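Local coordinates for protein glycoside hydrolase family 81 (Clostridium thermocellum, PDB 6FOP) that probably hydrolyses beta-1,3-glucans such as laminarin, as a family 81 glycoside hydrolase of the clostridial cellulosome, at residues I576-I581 with K615-M620; A84-F89 with N168-G173; L241-T246 with G520-T525; Y684-A689 with K702-G707. All coordinates share one frame; numbering follows the deposited sequence.

Contact 1 of 4, residues I576-I581 with K615-M620; sequences INFLPI and KDIQYM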
# COMPACT_ATOMS: atom_id res chain seq x y z
N ILE A 576 5.01 10.13 11.93
CA ILE A 576 5.16 9.77 10.52
C ILE A 576 3.99 8.99 9.97
O ILE A 576 3.90 8.84 8.76
CB ILE A 576 6.47 9.00 10.20
CG1 ILE A 576 6.55 7.63 10.91
CG2 ILE A 576 7.71 9.86 10.49
CD1 ILE A 576 7.19 6.56 10.06
N ASN A 577 3.12 8.44 10.82
CA ASN A 577 1.91 7.78 10.35
C ASN A 577 0.65 8.61 10.48
O ASN A 577 -0.45 8.13 10.31
CB ASN A 577 1.78 6.36 10.95
CG ASN A 577 2.51 5.36 10.11
OD1 ASN A 577 2.04 5.02 9.02
ND2 ASN A 577 3.72 4.99 10.52
N PHE A 578 0.85 9.88 10.84
CA PHE A 578 -0.23 10.86 10.79
C PHE A 578 -0.07 11.82 9.62
O PHE A 578 -1.05 12.10 8.91
CB PHE A 578 -0.31 11.69 12.09
CG PHE A 578 -0.28 10.88 13.38
CD1 PHE A 578 -0.73 9.57 13.46
CD2 PHE A 578 0.17 11.47 14.54
CE1 PHE A 578 -0.66 8.88 14.65
CE2 PHE A 578 0.25 10.78 15.74
CZ PHE A 578 -0.19 9.47 15.80
N LEU A 579 1.14 12.35 9.42
CA LEU A 579 1.31 13.42 8.45
C LEU A 579 1.40 12.87 7.01
O LEU A 579 1.92 11.75 6.79
CB LEU A 579 2.49 14.30 8.83
CG LEU A 579 3.90 13.80 8.54
CD1 LEU A 579 4.31 14.07 7.08
CD2 LEU A 579 4.88 14.47 9.49
N PRO A 580 0.96 13.62 6.01
CA PRO A 580 0.29 14.91 6.17
C PRO A 580 -1.16 14.73 6.63
O PRO A 580 -1.87 13.86 6.14
CB PRO A 580 0.33 15.50 4.76
CG PRO A 580 0.26 14.28 3.88
CD PRO A 580 1.02 13.20 4.61
N ILE A 581 -1.58 15.59 7.54
CA ILE A 581 -2.97 15.57 7.99
C ILE A 581 -3.79 16.42 7.01
O ILE A 581 -3.57 17.62 6.91
CB ILE A 581 -3.09 16.01 9.47
CG1 ILE A 581 -2.27 15.05 10.37
CG2 ILE A 581 -4.53 16.00 9.91
CD1 ILE A 581 -2.25 15.44 11.84
N LYS A 615 4.78 19.16 17.89
CA LYS A 615 3.60 19.40 18.71
C LYS A 615 2.37 19.71 17.85
O LYS A 615 1.25 19.34 18.21
CB LYS A 615 3.80 20.57 19.66
CG LYS A 615 4.73 20.32 20.84
CD LYS A 615 4.78 21.58 21.71
CE LYS A 615 5.38 21.33 23.08
NZ LYS A 615 6.83 21.06 22.98
N ASP A 616 2.58 20.41 16.72
CA ASP A 616 1.47 20.66 15.78
C ASP A 616 0.82 19.36 15.28
O ASP A 616 -0.40 19.19 15.38
CB ASP A 616 1.86 21.56 14.60
CG ASP A 616 3.13 21.15 13.87
OD1 ASP A 616 3.90 20.25 14.32
OD2 ASP A 616 3.37 21.74 12.80
N ILE A 617 1.64 18.45 14.78
CA ILE A 617 1.14 17.16 14.28
C ILE A 617 0.45 16.42 15.42
O ILE A 617 -0.65 15.87 15.24
CB ILE A 617 2.29 16.32 13.73
CG1 ILE A 617 3.05 17.01 12.61
CG2 ILE A 617 1.81 14.96 13.28
CD1 ILE A 617 2.24 17.43 11.45
N GLN A 618 1.08 16.40 16.61
CA GLN A 618 0.51 15.64 17.73
C GLN A 618 -0.77 16.24 18.25
O GLN A 618 -1.69 15.52 18.66
CB GLN A 618 1.51 15.50 18.87
CG GLN A 618 2.70 14.63 18.52
CD GLN A 618 2.32 13.19 18.29
OE1 GLN A 618 1.25 12.76 18.69
NE2 GLN A 618 3.24 12.42 17.71
N TYR A 619 -0.86 17.58 18.27
CA TYR A 619 -2.11 18.18 18.76
C TYR A 619 -3.24 18.08 17.73
O TYR A 619 -4.41 17.95 18.13
CB TYR A 619 -1.90 19.62 19.21
CG TYR A 619 -0.92 19.80 20.35
CD1 TYR A 619 -0.67 18.79 21.28
CD2 TYR A 619 -0.25 21.00 20.51
CE1 TYR A 619 0.20 18.97 22.34
CE2 TYR A 619 0.64 21.19 21.56
CZ TYR A 619 0.89 20.17 22.45
OH TYR A 619 1.75 20.36 23.51
N MET A 620 -2.93 18.08 16.43
CA MET A 620 -3.95 17.76 15.43
C MET A 620 -4.49 16.34 15.61
O MET A 620 -5.71 16.10 15.51
CB MET A 620 -3.41 17.92 14.03
CG MET A 620 -3.20 19.38 13.64
SD MET A 620 -2.78 19.47 11.88
CE MET A 620 -1.09 18.91 11.86

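Contact 2 of 4, residues A84-F89 with N168-G173; sequences AHKNDF and NGVNYG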
# COMPACT_ATOMS: atom_id res chain seq x y z
N ALA A 84 11.21 -13.74 10.16
CA ALA A 84 12.27 -13.78 9.15
C ALA A 84 12.17 -15.02 8.29
O ALA A 84 11.83 -16.13 8.76
CB ALA A 84 13.64 -13.78 9.81
N HIS A 85 12.51 -14.86 7.03
CA HIS A 85 12.66 -16.02 6.15
C HIS A 85 13.77 -16.94 6.69
O HIS A 85 14.85 -16.47 7.06
CB HIS A 85 13.01 -15.59 4.72
CG HIS A 85 13.45 -16.74 3.86
ND1 HIS A 85 12.59 -17.70 3.39
CD2 HIS A 85 14.70 -17.10 3.46
CE1 HIS A 85 13.28 -18.62 2.74
NE2 HIS A 85 14.56 -18.26 2.74
N LYS A 86 13.48 -18.24 6.71
CA LYS A 86 14.49 -19.27 6.94
C LYS A 86 14.25 -20.40 5.94
O LYS A 86 13.15 -20.61 5.46
CB LYS A 86 14.47 -19.78 8.40
CG LYS A 86 13.11 -20.28 8.84
CD LYS A 86 13.12 -21.35 9.88
CE LYS A 86 11.76 -21.52 10.47
NZ LYS A 86 10.92 -22.53 9.81
N ASN A 87 15.32 -21.13 5.65
CA ASN A 87 15.31 -22.30 4.76
C ASN A 87 14.85 -23.54 5.50
O ASN A 87 15.61 -24.10 6.31
CB ASN A 87 16.72 -22.47 4.20
CG ASN A 87 16.87 -23.64 3.25
OD1 ASN A 87 16.09 -23.83 2.35
ND2 ASN A 87 17.95 -24.39 3.43
N ASP A 88 13.61 -23.98 5.25
CA ASP A 88 13.19 -25.30 5.75
C ASP A 88 13.65 -26.35 4.74
O ASP A 88 14.16 -27.41 5.14
CB ASP A 88 11.67 -25.34 5.99
CG ASP A 88 11.23 -24.50 7.18
OD1 ASP A 88 12.02 -24.31 8.14
OD2 ASP A 88 10.05 -24.00 7.15
N PHE A 89 13.48 -26.09 3.45
CA PHE A 89 14.09 -26.94 2.42
C PHE A 89 14.31 -26.11 1.17
O PHE A 89 13.58 -25.13 0.90
CB PHE A 89 13.26 -28.19 2.10
CG PHE A 89 11.86 -27.90 1.71
CD1 PHE A 89 11.53 -27.69 0.36
CD2 PHE A 89 10.85 -27.90 2.64
CE1 PHE A 89 10.23 -27.45 -0.03
CE2 PHE A 89 9.54 -27.64 2.28
CZ PHE A 89 9.22 -27.45 0.93
N ASN A 168 11.97 -28.56 11.13
CA ASN A 168 11.94 -27.36 11.97
C ASN A 168 10.57 -27.13 12.63
O ASN A 168 10.16 -25.98 12.84
CB ASN A 168 12.37 -26.12 11.14
CG ASN A 168 13.81 -26.22 10.65
OD1 ASN A 168 14.65 -26.80 11.33
ND2 ASN A 168 14.09 -25.67 9.47
N GLY A 169 9.84 -28.19 12.93
CA GLY A 169 8.51 -28.09 13.52
C GLY A 169 7.40 -27.69 12.57
O GLY A 169 6.28 -27.50 13.02
N VAL A 170 7.70 -27.59 11.27
CA VAL A 170 6.74 -27.15 10.26
C VAL A 170 6.36 -28.36 9.41
O VAL A 170 7.24 -29.08 8.92
CB VAL A 170 7.35 -26.05 9.35
CG1 VAL A 170 6.33 -25.56 8.33
CG2 VAL A 170 7.84 -24.87 10.18
N ASN A 171 5.06 -28.60 9.29
CA ASN A 171 4.54 -29.66 8.48
C ASN A 171 4.36 -29.23 7.04
O ASN A 171 3.84 -28.14 6.78
CB ASN A 171 3.20 -30.15 9.06
CG ASN A 171 3.35 -30.69 10.45
OD1 ASN A 171 4.00 -31.71 10.65
ND2 ASN A 171 2.82 -29.97 11.43
N TYR A 172 4.84 -30.06 6.10
CA TYR A 172 4.67 -29.83 4.68
C TYR A 172 4.15 -31.07 3.98
O TYR A 172 4.43 -32.20 4.38
CB TYR A 172 5.99 -29.47 4.01
CG TYR A 172 6.56 -28.13 4.36
CD1 TYR A 172 6.21 -27.01 3.64
CD2 TYR A 172 7.49 -28.01 5.39
CE1 TYR A 172 6.79 -25.79 3.92
CE2 TYR A 172 8.06 -26.78 5.70
CZ TYR A 172 7.70 -25.67 4.96
OH TYR A 172 8.25 -24.45 5.26
N GLY A 173 3.43 -30.82 2.89
CA GLY A 173 3.10 -31.84 1.91
C GLY A 173 3.99 -31.65 0.70
O GLY A 173 4.20 -30.51 0.26
O HOH W 1 10.17 -23.32 12.44

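Contact 3 of 4, residues L241-T246 with G520-T525; sequences LTTTFT and GIYLYT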
# COMPACT_ATOMS: atom_id res chain seq x y z
N LEU A 241 -17.22 -0.16 -0.84
CA LEU A 241 -16.16 -0.50 -1.78
C LEU A 241 -15.97 -2.01 -1.74
O LEU A 241 -15.60 -2.56 -0.70
CB LEU A 241 -14.90 0.27 -1.40
CG LEU A 241 -13.69 0.30 -2.33
CD1 LEU A 241 -12.96 -1.01 -2.26
CD2 LEU A 241 -14.09 0.63 -3.75
N THR A 242 -16.28 -2.66 -2.86
CA THR A 242 -16.17 -4.10 -3.01
C THR A 242 -14.94 -4.45 -3.82
O THR A 242 -14.68 -3.83 -4.86
CB THR A 242 -17.41 -4.62 -3.72
OG1 THR A 242 -18.56 -4.35 -2.91
CG2 THR A 242 -17.31 -6.13 -3.95
N THR A 243 -14.17 -5.41 -3.33
CA THR A 243 -13.01 -5.94 -4.07
C THR A 243 -13.20 -7.44 -4.24
O THR A 243 -13.52 -8.13 -3.26
CB THR A 243 -11.70 -5.70 -3.32
OG1 THR A 243 -11.61 -4.31 -2.95
CG2 THR A 243 -10.49 -6.06 -4.19
N THR A 244 -13.03 -7.91 -5.47
CA THR A 244 -13.05 -9.34 -5.79
C THR A 244 -11.61 -9.78 -6.07
O THR A 244 -10.87 -9.09 -6.76
CB THR A 244 -14.02 -9.61 -6.97
OG1 THR A 244 -15.32 -9.15 -6.58
CG2 THR A 244 -14.15 -11.08 -7.30
N PHE A 245 -11.24 -10.94 -5.50
CA PHE A 245 -9.93 -11.59 -5.68
C PHE A 245 -10.17 -12.90 -6.40
O PHE A 245 -11.00 -13.68 -5.94
CB PHE A 245 -9.30 -11.86 -4.33
CG PHE A 245 -9.08 -10.61 -3.52
CD1 PHE A 245 -10.10 -10.07 -2.77
CD2 PHE A 245 -7.86 -9.98 -3.53
CE1 PHE A 245 -9.90 -8.90 -2.04
CE2 PHE A 245 -7.66 -8.80 -2.81
CZ PHE A 245 -8.69 -8.27 -2.08
N THR A 246 -9.50 -13.11 -7.53
CA THR A 246 -9.71 -14.32 -8.35
C THR A 246 -8.39 -14.95 -8.72
O THR A 246 -7.48 -14.27 -9.20
CB THR A 246 -10.52 -13.99 -9.61
OG1 THR A 246 -11.73 -13.32 -9.22
CG2 THR A 246 -10.88 -15.25 -10.39
N GLY A 520 -9.25 5.77 -6.73
CA GLY A 520 -8.89 6.43 -5.47
C GLY A 520 -9.62 5.87 -4.28
O GLY A 520 -9.02 5.67 -3.21
N ILE A 521 -10.93 5.66 -4.42
CA ILE A 521 -11.74 5.13 -3.34
C ILE A 521 -11.27 3.73 -2.97
O ILE A 521 -11.16 3.40 -1.78
CB ILE A 521 -13.25 5.22 -3.65
CG1 ILE A 521 -13.65 6.70 -3.74
CG2 ILE A 521 -14.07 4.47 -2.61
CD1 ILE A 521 -15.05 6.94 -4.23
N TYR A 522 -10.99 2.92 -3.97
CA TYR A 522 -10.42 1.58 -3.76
C TYR A 522 -9.12 1.62 -2.95
O TYR A 522 -8.95 0.94 -1.91
CB TYR A 522 -10.23 0.89 -5.12
CG TYR A 522 -9.25 -0.29 -5.14
CD1 TYR A 522 -9.58 -1.49 -4.53
CD2 TYR A 522 -7.99 -0.17 -5.71
CE1 TYR A 522 -8.69 -2.57 -4.52
CE2 TYR A 522 -7.10 -1.24 -5.68
CZ TYR A 522 -7.46 -2.42 -5.09
OH TYR A 522 -6.56 -3.46 -5.07
N LEU A 523 -8.18 2.43 -3.42
CA LEU A 523 -6.88 2.54 -2.74
C LEU A 523 -7.00 3.07 -1.34
O LEU A 523 -6.42 2.53 -0.40
CB LEU A 523 -5.92 3.37 -3.58
CG LEU A 523 -5.59 2.83 -4.97
CD1 LEU A 523 -4.91 3.89 -5.83
CD2 LEU A 523 -4.70 1.59 -4.86
N TYR A 524 -7.69 4.19 -1.21
CA TYR A 524 -7.85 4.86 0.06
C TYR A 524 -8.52 3.98 1.10
O TYR A 524 -8.02 3.79 2.21
CB TYR A 524 -8.68 6.14 -0.16
CG TYR A 524 -9.04 6.89 1.11
CD1 TYR A 524 -8.17 7.79 1.70
CD2 TYR A 524 -10.25 6.66 1.74
CE1 TYR A 524 -8.52 8.45 2.88
CE2 TYR A 524 -10.61 7.34 2.89
CZ TYR A 524 -9.74 8.23 3.47
OH TYR A 524 -10.10 8.87 4.61
N THR A 525 -9.68 3.43 0.74
CA THR A 525 -10.45 2.64 1.68
C THR A 525 -9.67 1.40 2.13
O THR A 525 -9.63 1.06 3.30
CB THR A 525 -11.80 2.28 1.05
OG1 THR A 525 -12.48 3.49 0.62
CG2 THR A 525 -12.68 1.55 2.03

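Contact 4 of 4, residues Y684-A689 with K702-G707; sequences YVVYNA and KVMTVG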
# COMPACT_ATOMS: atom_id res chain seq x y z
N TYR A 684 -23.21 17.69 9.51
CA TYR A 684 -23.04 17.02 8.24
C TYR A 684 -22.39 17.98 7.27
O TYR A 684 -22.86 19.13 7.13
CB TYR A 684 -24.42 16.61 7.73
CG TYR A 684 -25.24 15.78 8.68
CD1 TYR A 684 -25.96 16.36 9.70
CD2 TYR A 684 -25.30 14.39 8.55
CE1 TYR A 684 -26.71 15.62 10.58
CE2 TYR A 684 -26.06 13.63 9.43
CZ TYR A 684 -26.75 14.25 10.45
OH TYR A 684 -27.52 13.52 11.32
N VAL A 685 -21.32 17.56 6.61
CA VAL A 685 -20.59 18.40 5.67
C VAL A 685 -20.52 17.68 4.34
O VAL A 685 -20.15 16.50 4.30
CB VAL A 685 -19.17 18.71 6.15
CG1 VAL A 685 -18.47 19.68 5.19
CG2 VAL A 685 -19.21 19.25 7.60
N VAL A 686 -20.90 18.35 3.28
CA VAL A 686 -20.84 17.80 1.92
C VAL A 686 -20.10 18.77 1.01
O VAL A 686 -20.31 19.99 1.09
CB VAL A 686 -22.25 17.60 1.36
CG1 VAL A 686 -22.23 17.17 -0.10
CG2 VAL A 686 -23.01 16.60 2.20
N TYR A 687 -19.30 18.25 0.08
CA TYR A 687 -18.80 19.05 -1.02
C TYR A 687 -19.38 18.50 -2.31
O TYR A 687 -19.28 17.30 -2.59
CB TYR A 687 -17.27 19.10 -1.10
CG TYR A 687 -16.86 20.13 -2.14
CD1 TYR A 687 -16.93 21.48 -1.85
CD2 TYR A 687 -16.53 19.78 -3.43
CE1 TYR A 687 -16.65 22.44 -2.80
CE2 TYR A 687 -16.24 20.75 -4.39
CZ TYR A 687 -16.30 22.08 -4.06
OH TYR A 687 -16.04 23.05 -5.00
N ASN A 688 -19.99 19.36 -3.11
CA ASN A 688 -20.48 19.02 -4.44
C ASN A 688 -19.53 19.57 -5.47
O ASN A 688 -19.53 20.77 -5.73
CB ASN A 688 -21.89 19.58 -4.63
CG ASN A 688 -22.49 19.27 -5.98
OD1 ASN A 688 -21.89 18.62 -6.84
ND2 ASN A 688 -23.72 19.76 -6.17
N ALA A 689 -18.75 18.68 -6.08
CA ALA A 689 -17.79 19.06 -7.11
C ALA A 689 -18.39 19.07 -8.52
O ALA A 689 -17.68 19.33 -9.48
CB ALA A 689 -16.59 18.13 -7.06
N LYS A 702 -30.81 12.16 7.46
CA LYS A 702 -30.51 13.55 7.11
C LYS A 702 -30.51 13.70 5.59
O LYS A 702 -29.91 12.87 4.89
CB LYS A 702 -29.14 13.94 7.69
CG LYS A 702 -28.74 15.39 7.45
CD LYS A 702 -29.57 16.39 8.25
CE LYS A 702 -29.04 17.79 8.04
NZ LYS A 702 -29.79 18.75 8.88
N VAL A 703 -31.13 14.77 5.10
CA VAL A 703 -31.12 15.11 3.68
C VAL A 703 -30.63 16.54 3.52
O VAL A 703 -31.11 17.46 4.21
CB VAL A 703 -32.53 14.99 3.04
CG1 VAL A 703 -32.50 15.38 1.57
CG2 VAL A 703 -33.06 13.57 3.18
N MET A 704 -29.66 16.73 2.62
CA MET A 704 -29.17 18.06 2.26
C MET A 704 -29.19 18.24 0.76
O MET A 704 -28.84 17.32 0.01
CB MET A 704 -27.73 18.24 2.74
CG MET A 704 -27.57 18.24 4.25
SD MET A 704 -25.87 18.12 4.84
CE MET A 704 -25.17 19.62 4.13
N THR A 705 -29.61 19.42 0.31
CA THR A 705 -29.48 19.79 -1.07
C THR A 705 -28.32 20.77 -1.16
O THR A 705 -28.28 21.75 -0.43
CB THR A 705 -30.77 20.39 -1.64
OG1 THR A 705 -31.81 19.42 -1.53
CG2 THR A 705 -30.59 20.77 -3.10
N VAL A 706 -27.38 20.49 -2.05
CA VAL A 706 -26.10 21.19 -2.13
C VAL A 706 -25.92 21.70 -3.54
O VAL A 706 -25.97 20.94 -4.51
CB VAL A 706 -24.93 20.27 -1.75
CG1 VAL A 706 -23.62 21.08 -1.71
CG2 VAL A 706 -25.24 19.60 -0.43
N GLY A 707 -25.70 23.01 -3.67
CA GLY A 707 -25.53 23.60 -4.97
C GLY A 707 -24.23 23.18 -5.66
O GLY A 707 -23.32 22.65 -5.03

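Contact 1 of 4, residues I576-I581 with K615-M620
Ile617 projects from helix 615-622 into the loop that follows helix 570-575, and its two branches find different partners there. Its CG2 methyl lies at the rim of Phe578, 4.1 Å from CD2, while the CD1 methyl of its longer branch comes within 4.1 Å of Leu579 CB. This fork depends on the first torsion of Ile617 (chi1 -58°), which sets CG2 opposite the backbone N and leaves the longer branch to bend away from the ring. The side chain of Gln618 leaves its backbone pointing away from the loop, but a bend at chi2 (-66°) brings its amide back to the same ring. There Gln618 OE1 lies in the ring plane, 3.7 Å from Phe578 CE2, with the amide and ring planes steeply inclined at 76°. Farther along the loop, past the cis peptide bond before Pro580, the side chains of Ile581 and Met620 lie alongside one another, running opposite ways. Ile581 CD1 is 3.5 Å from Met620 CB, although both residues have two modelled conformers and the distance describes one state. Tyr621 stacks on Phe578, and Trp652 of helix 646-659 packs on Ile581, all within the helical C-terminal domain. The chemistry is shape matching between hydrocarbon groups: the polar group that helix 615-622 brings to the ring, the Gln618 amide, meets an aromatic edge, where its oxygen would probably be favoured by the weakly positive C-H rim.

Contact 2 of 4, residues A84-F89 with N168-G173
Asp88 OD1 is held by two donors, one of them from across the contact. Asn168 ND2 reaches it at 2.8 Å through an almost straight N-H (175°), from the anti side and slightly out of the carboxylate plane. Lys86 NZ, 2.7 Å from Asp88 OD1, takes the syn lone pair and makes a salt bridge. The other oxygen is engaged as well: Tyr172 OH donates to the anti lone pair of Asp88 OD2 over 2.6 Å, and the backbone N of Lys71 binds there too. With both oxygens occupied, the carboxylate has little liberty to rotate, and the cationic neighbour probably favours its charged state. The strand end that carries it is a classic beta bulge, Asp88 and Phe89 both facing Val69, at the start of strand 89-93. That strand belongs to one sheet of a beta sandwich, and Tyr172 comes from the other. The bulge puts two successive side chains to work on the same tyrosine. While Asp88 meets it at the edge of the ring, Phe89 brings CE2 over one face in a T-shaped stack, the centroids 4.8 Å apart and the planes at 81°. Asn168 and Gly169 form the turn between strands 162-167 and 170-175, both with positive phi as in a type I' hairpin. A water accepts from Lys86 NZ at 2.8 Å and donates to Asn168 O at 2.7 Å.

Contact 3 of 4, residues L241-T246 with G520-T525
Leu241 lies against the backbone of helix 514-534 at Tyr522, and this end of the contact is the closely fitted one. Both its methyls approach Tyr522 CA, with CD2 at 3.8 Å, and the same CD2 is 4.0 Å from Ile521 CG2. The leucine's CG is turned opposite its backbone N (chi1 -170°), which spreads the fork flat over the helix surface. Two residues along the strand the fit slackens. Thr243 meets Tyr522 at the ring edge, its OG1 lying in the ring plane 3.7 Å from Tyr522 CE1. Thr242 points to the other side of the strand and is partly exposed. On the helix, Ile521 O accepts from both Thr525 N and Thr525 OG1, which come from opposite faces of its carbonyl plane. The axes of residues 241-246 and 520-525 are almost perpendicular, at 87°, and approach to 9.0 Å, so the strand meets barely more than one helical turn. Strand 240-251 is the middle strand between 223-235, whose Trp232 stacks on Tyr522, and 295-301; behind the helix, helix 494-511 packs against Ile521, Leu523 and Tyr524.

Contact 4 of 4, residues Y684-A689 with K702-G707
A first torsion of -55° at Tyr684 and a bend at chi2 (70°) of Lys702 bring an aliphatic chain over the face of an aromatic ring. The setting is a small beta sandwich near the C-terminus, in which strand 681-688 of a four-stranded sheet faces strand 703-706 of a two-stranded one. The axes of residues 684-688 and 703-706 approach to 8.3 Å and cross at -33°, a usual angle for aligned sheets that pack through their side chains. Lys702 CG stands 3.5 Å from the centroid of the Tyr684 ring, almost exactly on the ring normal, as a CH-pi contact, and Lys702 CB lies 3.6 Å from Tyr684 CE2. The polar ends of this pair go their own ways: Tyr684 OH bonds to Asp700, and Lys702 NZ to Ser714 and Gly716. The centre is apolar. Met704 SD tucks in 3.6 Å from Tyr684 CB, and the Met704 methyl, turned by the last torsion, lies near Tyr684 O and Val686 CG2. Val706 continues the row by placing CG2 3.9 Å from Val686 CG1, and its CG1 comes to 3.7 Å from Asn688 CB. At this end Asn688 is held by polar groups: Ser690 bonds its OD1, and its ND2 also bonds to Ser692 O. Across the contact, Asn688 ND2 donates to Val706 O over 3.0 Å, approaching from well above the carbonyl plane and away from either lone pair.

Overall arrangement
The four contacts illustrate how chemistry follows position. Contact 3 lies nearest the centre of the chain, 12 Å away, and joins a strand of the three-stranded sheet to a helix of the family 81 C-terminal domain. Contact 1, about 26 Å from it between centres, lies wholly within that domain; helix 494-511 touches both. Contacts 1 and 3 make no hydrogen bonds between their segments and rely on branched side chains and ring edges. Contacts 2 and 4, on opposite sides of the centre and about 56 Å apart, each join two sheets. Contact 4, buried though far from the centre, is mainly apolar with one hydrogen bond from a side-chain amide, whereas partly exposed contact 2 is built round a carboxylate gripped by lysine, asparagine and tyrosine, beside a T-shaped ring pair.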